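Long-range contact in TPR repeat-containing protein (Cytophaga hutchinsonii, PDB 3U4T), which is of unknown function but, as a tetratricopeptide-repeat protein, probably serves as a helical scaffold for binding other proteins: residues 53-64 against 76-87. The protein carries 1 engineered substitution. Sequence-based numbering, arbitrary orientation.
Sequences YDLAQKDIETYF and DFEYYGKILMKK
Antiparallel packing of successive helices in a tetratricopeptide-repeat solenoid brings 53-64 against 76-87, their axes 143° apart and 9.5 Å at closest approach. In the middle, Ile83 is a knob in a hole formed by Tyr53, Ala56, Gln57 and Ile60; its CG1, anti to the carbonyl carbon (chi1 -66°), carries CD1 to 3.9 Å from Ile60 CB. Ile60 in turn lays CG2 against Tyr80 CD1 at 3.5 Å. The Tyr80 hydroxyl donates to the anti lone pair of Glu61 OE2 (3.2 Å), while Phe64, Phe77 and Tyr80 form an aromatic cluster, with Phe64 CZ centred over a face of the Phe77 ring. At the far end Lys86 runs across one face of Tyr53, its CG 3.6 Å from the ring centroid in a CH-pi contact. With alanine at Tyr53, the Lys86 chain would probably lose this aromatic support and be set free to swing. Beside it, Lys87 NZ reaches Asp54 OD1 (2.9 Å) from above the carboxylate plane, a salt bridge near the surface. Tyr63 OH gives Asp76 OD2 a weak bond; that oxygen's stronger partner is Lys73 N, and Asn41 ND2 bonds OD1. Helix 40-49 backs Asp59 and Tyr63, and helix 90-103 packs on Phe77, Tyr80 and Leu84.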
loop_
_atom_site.group_PDB
_atom_site.type_symbol
_atom_site.label_atom_id
_atom_site.label_comp_id
_atom_site.label_asym_id
_atom_site.label_seq_id
_atom_site.Cartn_x
_atom_site.Cartn_y
_atom_site.Cartn_z
ATOM N N TYR A 53 -14.178 -4.405 -15.414
ATOM C CA TYR A 53 -13.961 -2.973 -15.529
ATOM C C TYR A 53 -14.653 -2.267 -16.680
ATOM O O TYR A 53 -14.909 -1.068 -16.591
ATOM C CB TYR A 53 -12.454 -2.691 -15.543
ATOM C CG TYR A 53 -11.738 -3.302 -14.352
ATOM C CD1 TYR A 53 -12.140 -3.010 -13.044
ATOM C CD2 TYR A 53 -10.673 -4.183 -14.531
ATOM C CE1 TYR A 53 -11.494 -3.584 -11.936
ATOM C CE2 TYR A 53 -10.020 -4.763 -13.434
ATOM C CZ TYR A 53 -10.436 -4.459 -12.141
ATOM O OH TYR A 53 -9.792 -5.023 -11.060
ATOM N N ASP A 54 -14.963 -2.995 -17.752
ATOM C CA ASP A 54 -15.651 -2.385 -18.888
ATOM C C ASP A 54 -17.101 -2.121 -18.489
ATOM O O ASP A 54 -17.677 -1.079 -18.814
ATOM C CB ASP A 54 -15.601 -3.306 -20.111
ATOM C CG ASP A 54 -14.298 -3.180 -20.886
ATOM O OD1 ASP A 54 -13.221 -3.320 -20.271
ATOM O OD2 ASP A 54 -14.350 -2.941 -22.115
ATOM N N LEU A 55 -17.667 -3.081 -17.767
ATOM C CA LEU A 55 -19.037 -3.013 -17.282
ATOM C C LEU A 55 -19.134 -1.916 -16.241
ATOM O O LEU A 55 -20.100 -1.150 -16.218
ATOM C CB LEU A 55 -19.431 -4.349 -16.647
ATOM C CG LEU A 55 -20.398 -5.267 -17.398
ATOM C CD1 LEU A 55 -20.516 -4.868 -18.868
ATOM C CD2 LEU A 55 -19.912 -6.694 -17.241
ATOM N N ALA A 56 -18.127 -1.847 -15.374
ATOM C CA ALA A 56 -18.099 -0.838 -14.331
ATOM C C ALA A 56 -17.844 0.573 -14.881
ATOM O O ALA A 56 -18.227 1.564 -14.252
ATOM C CB ALA A 56 -17.053 -1.196 -13.307
ATOM N N GLN A 57 -17.189 0.678 -16.038
ATOM C CA GLN A 57 -16.957 1.999 -16.598
ATOM C C GLN A 57 -18.281 2.487 -17.180
ATOM O O GLN A 57 -18.691 3.623 -16.940
ATOM C CB GLN A 57 -15.884 1.986 -17.695
ATOM C CG GLN A 57 -15.441 3.403 -18.088
ATOM C CD GLN A 57 -14.365 3.458 -19.162
ATOM O OE1 GLN A 57 -13.780 4.511 -19.407
ATOM N NE2 GLN A 57 -14.106 2.335 -19.806
ATOM N N LYS A 58 -18.966 1.622 -17.924
ATOM C CA LYS A 58 -20.234 2.016 -18.515
ATOM C C LYS A 58 -21.217 2.447 -17.432
ATOM O O LYS A 58 -21.971 3.405 -17.616
ATOM C CB LYS A 58 -20.841 0.873 -19.337
ATOM C CG LYS A 58 -22.149 1.272 -20.027
ATOM C CD LYS A 58 -22.579 0.312 -21.146
ATOM C CE LYS A 58 -23.168 -0.992 -20.626
ATOM N NZ LYS A 58 -23.635 -1.857 -21.753
ATOM N N ASP A 59 -21.204 1.745 -16.301
ATOM C CA ASP A 59 -22.107 2.059 -15.196
ATOM C C ASP A 59 -21.793 3.366 -14.485
ATOM O O ASP A 59 -22.696 4.146 -14.183
ATOM C CB ASP A 59 -22.106 0.936 -14.160
ATOM C CG ASP A 59 -23.104 -0.171 -14.478
ATOM O OD1 ASP A 59 -23.868 -0.051 -15.457
ATOM O OD2 ASP A 59 -23.121 -1.167 -13.723
ATOM N N ILE A 60 -20.521 3.621 -14.208
ATOM C CA ILE A 60 -20.195 4.853 -13.515
ATOM C C ILE A 60 -20.437 6.048 -14.432
ATOM O O ILE A 60 -20.664 7.162 -13.961
ATOM C CB ILE A 60 -18.737 4.857 -13.019
ATOM C CG1 ILE A 60 -18.558 5.969 -11.992
ATOM C CG2 ILE A 60 -17.788 5.040 -14.177
ATOM C CD1 ILE A 60 -19.400 5.768 -10.749
ATOM N N GLU A 61 -20.410 5.817 -15.744
ATOM C CA GLU A 61 -20.632 6.906 -16.686
ATOM C C GLU A 61 -22.125 7.125 -16.897
ATOM O O GLU A 61 -22.573 8.245 -17.127
ATOM C CB GLU A 61 -19.900 6.623 -18.008
ATOM C CG GLU A 61 -18.381 6.499 -17.806
ATOM C CD GLU A 61 -17.584 6.345 -19.092
ATOM O OE1 GLU A 61 -18.004 5.563 -19.974
ATOM O OE2 GLU A 61 -16.521 6.995 -19.210
ATOM N N THR A 62 -22.903 6.055 -16.810
ATOM C CA THR A 62 -24.339 6.175 -16.951
ATOM C C THR A 62 -24.751 6.945 -15.698
ATOM O O THR A 62 -25.559 7.872 -15.749
ATOM C CB THR A 62 -25.009 4.791 -16.967
ATOM O OG1 THR A 62 -24.710 4.135 -18.206
ATOM C CG2 THR A 62 -26.518 4.920 -16.810
ATOM N N TYR A 63 -24.182 6.560 -14.564
ATOM C CA TYR A 63 -24.471 7.255 -13.322
ATOM C C TYR A 63 -24.278 8.777 -13.470
ATOM O O TYR A 63 -25.200 9.546 -13.204
ATOM C CB TYR A 63 -23.554 6.738 -12.223
ATOM C CG TYR A 63 -23.653 7.516 -10.935
ATOM C CD1 TYR A 63 -24.796 7.442 -10.146
ATOM C CD2 TYR A 63 -22.593 8.301 -10.493
ATOM C CE1 TYR A 63 -24.880 8.124 -8.940
ATOM C CE2 TYR A 63 -22.668 8.990 -9.287
ATOM C CZ TYR A 63 -23.815 8.893 -8.517
ATOM O OH TYR A 63 -23.907 9.563 -7.329
ATOM N N PHE A 64 -23.084 9.204 -13.896
ATOM C CA PHE A 64 -22.790 10.636 -14.039
ATOM C C PHE A 64 -23.557 11.392 -15.125
ATOM O O PHE A 64 -23.554 12.623 -15.152
ATOM C CB PHE A 64 -21.285 10.861 -14.227
ATOM C CG PHE A 64 -20.511 10.817 -12.953
ATOM C CD1 PHE A 64 -20.804 11.703 -11.928
ATOM C CD2 PHE A 64 -19.531 9.852 -12.747
ATOM C CE1 PHE A 64 -20.119 11.636 -10.697
ATOM C CE2 PHE A 64 -18.840 9.772 -11.526
ATOM C CZ PHE A 64 -19.141 10.664 -10.499
ATOM N N ASP A 76 -18.223 8.686 -5.311
ATOM C CA ASP A 76 -18.484 8.424 -6.720
ATOM C C ASP A 76 -17.299 8.811 -7.594
ATOM O O ASP A 76 -16.935 8.069 -8.514
ATOM C CB ASP A 76 -19.732 9.179 -7.163
ATOM C CG ASP A 76 -20.888 8.941 -6.240
ATOM O OD1 ASP A 76 -21.165 7.749 -5.949
ATOM O OD2 ASP A 76 -21.516 9.937 -5.811
ATOM N N PHE A 77 -16.700 9.968 -7.316
ATOM C CA PHE A 77 -15.542 10.409 -8.100
ATOM C C PHE A 77 -14.381 9.444 -7.848
ATOM O O PHE A 77 -13.646 9.071 -8.777
ATOM C CB PHE A 77 -15.142 11.832 -7.706
ATOM C CG PHE A 77 -16.115 12.873 -8.151
ATOM C CD1 PHE A 77 -15.994 13.465 -9.409
ATOM C CD2 PHE A 77 -17.190 13.228 -7.341
ATOM C CE1 PHE A 77 -16.934 14.403 -9.853
ATOM C CE2 PHE A 77 -18.137 14.163 -7.773
ATOM C CZ PHE A 77 -18.009 14.748 -9.029
ATOM N N GLU A 78 -14.229 9.036 -6.590
ATOM C CA GLU A 78 -13.169 8.102 -6.214
ATOM C C GLU A 78 -13.235 6.833 -7.057
ATOM O O GLU A 78 -12.243 6.439 -7.667
ATOM C CB GLU A 78 -13.283 7.752 -4.732
ATOM C CG GLU A 78 -12.522 6.517 -4.320
ATOM C CD GLU A 78 -12.677 6.225 -2.843
ATOM O OE1 GLU A 78 -13.777 6.458 -2.293
ATOM O OE2 GLU A 78 -11.702 5.749 -2.235
ATOM N N TYR A 79 -14.407 6.202 -7.103
ATOM C CA TYR A 79 -14.568 4.989 -7.887
ATOM C C TYR A 79 -14.480 5.234 -9.387
ATOM O O TYR A 79 -14.137 4.332 -10.146
ATOM C CB TYR A 79 -15.879 4.289 -7.533
ATOM C CG TYR A 79 -15.743 3.467 -6.272
ATOM C CD1 TYR A 79 -16.030 4.011 -5.024
ATOM C CD2 TYR A 79 -15.190 2.189 -6.321
ATOM C CE1 TYR A 79 -15.758 3.310 -3.861
ATOM C CE2 TYR A 79 -14.914 1.482 -5.168
ATOM C CZ TYR A 79 -15.193 2.044 -3.946
ATOM O OH TYR A 79 -14.867 1.346 -2.816
ATOM N N TYR A 80 -14.774 6.454 -9.818
ATOM C CA TYR A 80 -14.679 6.755 -11.236
ATOM C C TYR A 80 -13.203 6.623 -11.570
ATOM O O TYR A 80 -12.836 5.969 -12.548
ATOM C CB TYR A 80 -15.163 8.173 -11.536
ATOM C CG TYR A 80 -15.318 8.458 -13.015
ATOM C CD1 TYR A 80 -15.293 7.423 -13.952
ATOM C CD2 TYR A 80 -15.529 9.756 -13.476
ATOM C CE1 TYR A 80 -15.476 7.677 -15.319
ATOM C CE2 TYR A 80 -15.711 10.020 -14.833
ATOM C CZ TYR A 80 -15.682 8.976 -15.746
ATOM O OH TYR A 80 -15.825 9.228 -17.084
ATOM N N GLY A 81 -12.365 7.235 -10.731
ATOM C CA GLY A 81 -10.926 7.173 -10.917
ATOM C C GLY A 81 -10.372 5.765 -10.767
ATOM O O GLY A 81 -9.517 5.337 -11.557
ATOM N N LYS A 82 -10.831 5.030 -9.756
ATOM C CA LYS A 82 -10.344 3.669 -9.588
ATOM C C LYS A 82 -10.683 2.872 -10.844
ATOM O O LYS A 82 -9.884 2.063 -11.310
ATOM C CB LYS A 82 -10.986 2.982 -8.385
ATOM C CG LYS A 82 -10.518 3.462 -7.030
ATOM C CD LYS A 82 -11.116 2.578 -5.942
ATOM C CE LYS A 82 -10.864 3.131 -4.553
ATOM N NZ LYS A 82 -9.424 3.361 -4.291
ATOM N N ILE A 83 -11.876 3.105 -11.390
ATOM C CA ILE A 83 -12.297 2.400 -12.598
ATOM C C ILE A 83 -11.492 2.815 -13.814
ATOM O O ILE A 83 -11.170 1.979 -14.651
ATOM C CB ILE A 83 -13.801 2.606 -12.872
ATOM C CG1 ILE A 83 -14.609 1.952 -11.760
ATOM C CG2 ILE A 83 -14.188 1.976 -14.189
ATOM C CD1 ILE A 83 -16.070 2.321 -11.780
ATOM N N LEU A 84 -11.161 4.101 -13.912
ATOM C CA LEU A 84 -10.373 4.594 -15.045
ATOM C C LEU A 84 -8.944 4.085 -14.938
ATOM O O LEU A 84 -8.341 3.663 -15.927
ATOM C CB LEU A 84 -10.379 6.132 -15.093
ATOM C CG LEU A 84 -11.701 6.769 -15.552
ATOM C CD1 LEU A 84 -11.708 8.247 -15.238
ATOM C CD2 LEU A 84 -11.907 6.531 -17.055
HETATM N N MSE A 85 -8.385 4.106 -13.736
HETATM C CA MSE A 85 -7.026 3.617 -13.597
HETATM C C MSE A 85 -6.963 2.169 -14.097
HETATM O O MSE A 85 -6.038 1.802 -14.816
HETATM C CB MSE A 85 -6.558 3.715 -12.142
HETATM C CG MSE A 85 -5.061 3.490 -11.966
HETATM SE SE MSE A 85 -3.983 4.818 -12.847
HETATM C CE MSE A 85 -4.017 6.161 -11.421
ATOM N N LYS A 86 -7.951 1.348 -13.749
ATOM C CA LYS A 86 -7.945 -0.045 -14.209
ATOM C C LYS A 86 -8.046 -0.168 -15.726
ATOM O O LYS A 86 -7.572 -1.141 -16.304
ATOM C CB LYS A 86 -9.092 -0.844 -13.572
ATOM C CG LYS A 86 -8.876 -1.238 -12.116
ATOM C CD LYS A 86 -7.682 -2.154 -11.977
ATOM C CE LYS A 86 -7.558 -2.712 -10.569
ATOM N NZ LYS A 86 -7.266 -1.660 -9.561
ATOM N N LYS A 87 -8.675 0.814 -16.365
ATOM C CA LYS A 87 -8.847 0.805 -17.820
ATOM C C LYS A 87 -7.690 1.493 -18.550
ATOM O O LYS A 87 -7.719 1.689 -19.770
ATOM C CB LYS A 87 -10.177 1.463 -18.181
ATOM C CG LYS A 87 -11.374 0.626 -17.780
ATOM C CD LYS A 87 -11.842 -0.211 -18.963
ATOM C CE LYS A 87 -10.707 -0.998 -19.584
ATOM N NZ LYS A 87 -11.083 -1.478 -20.939
#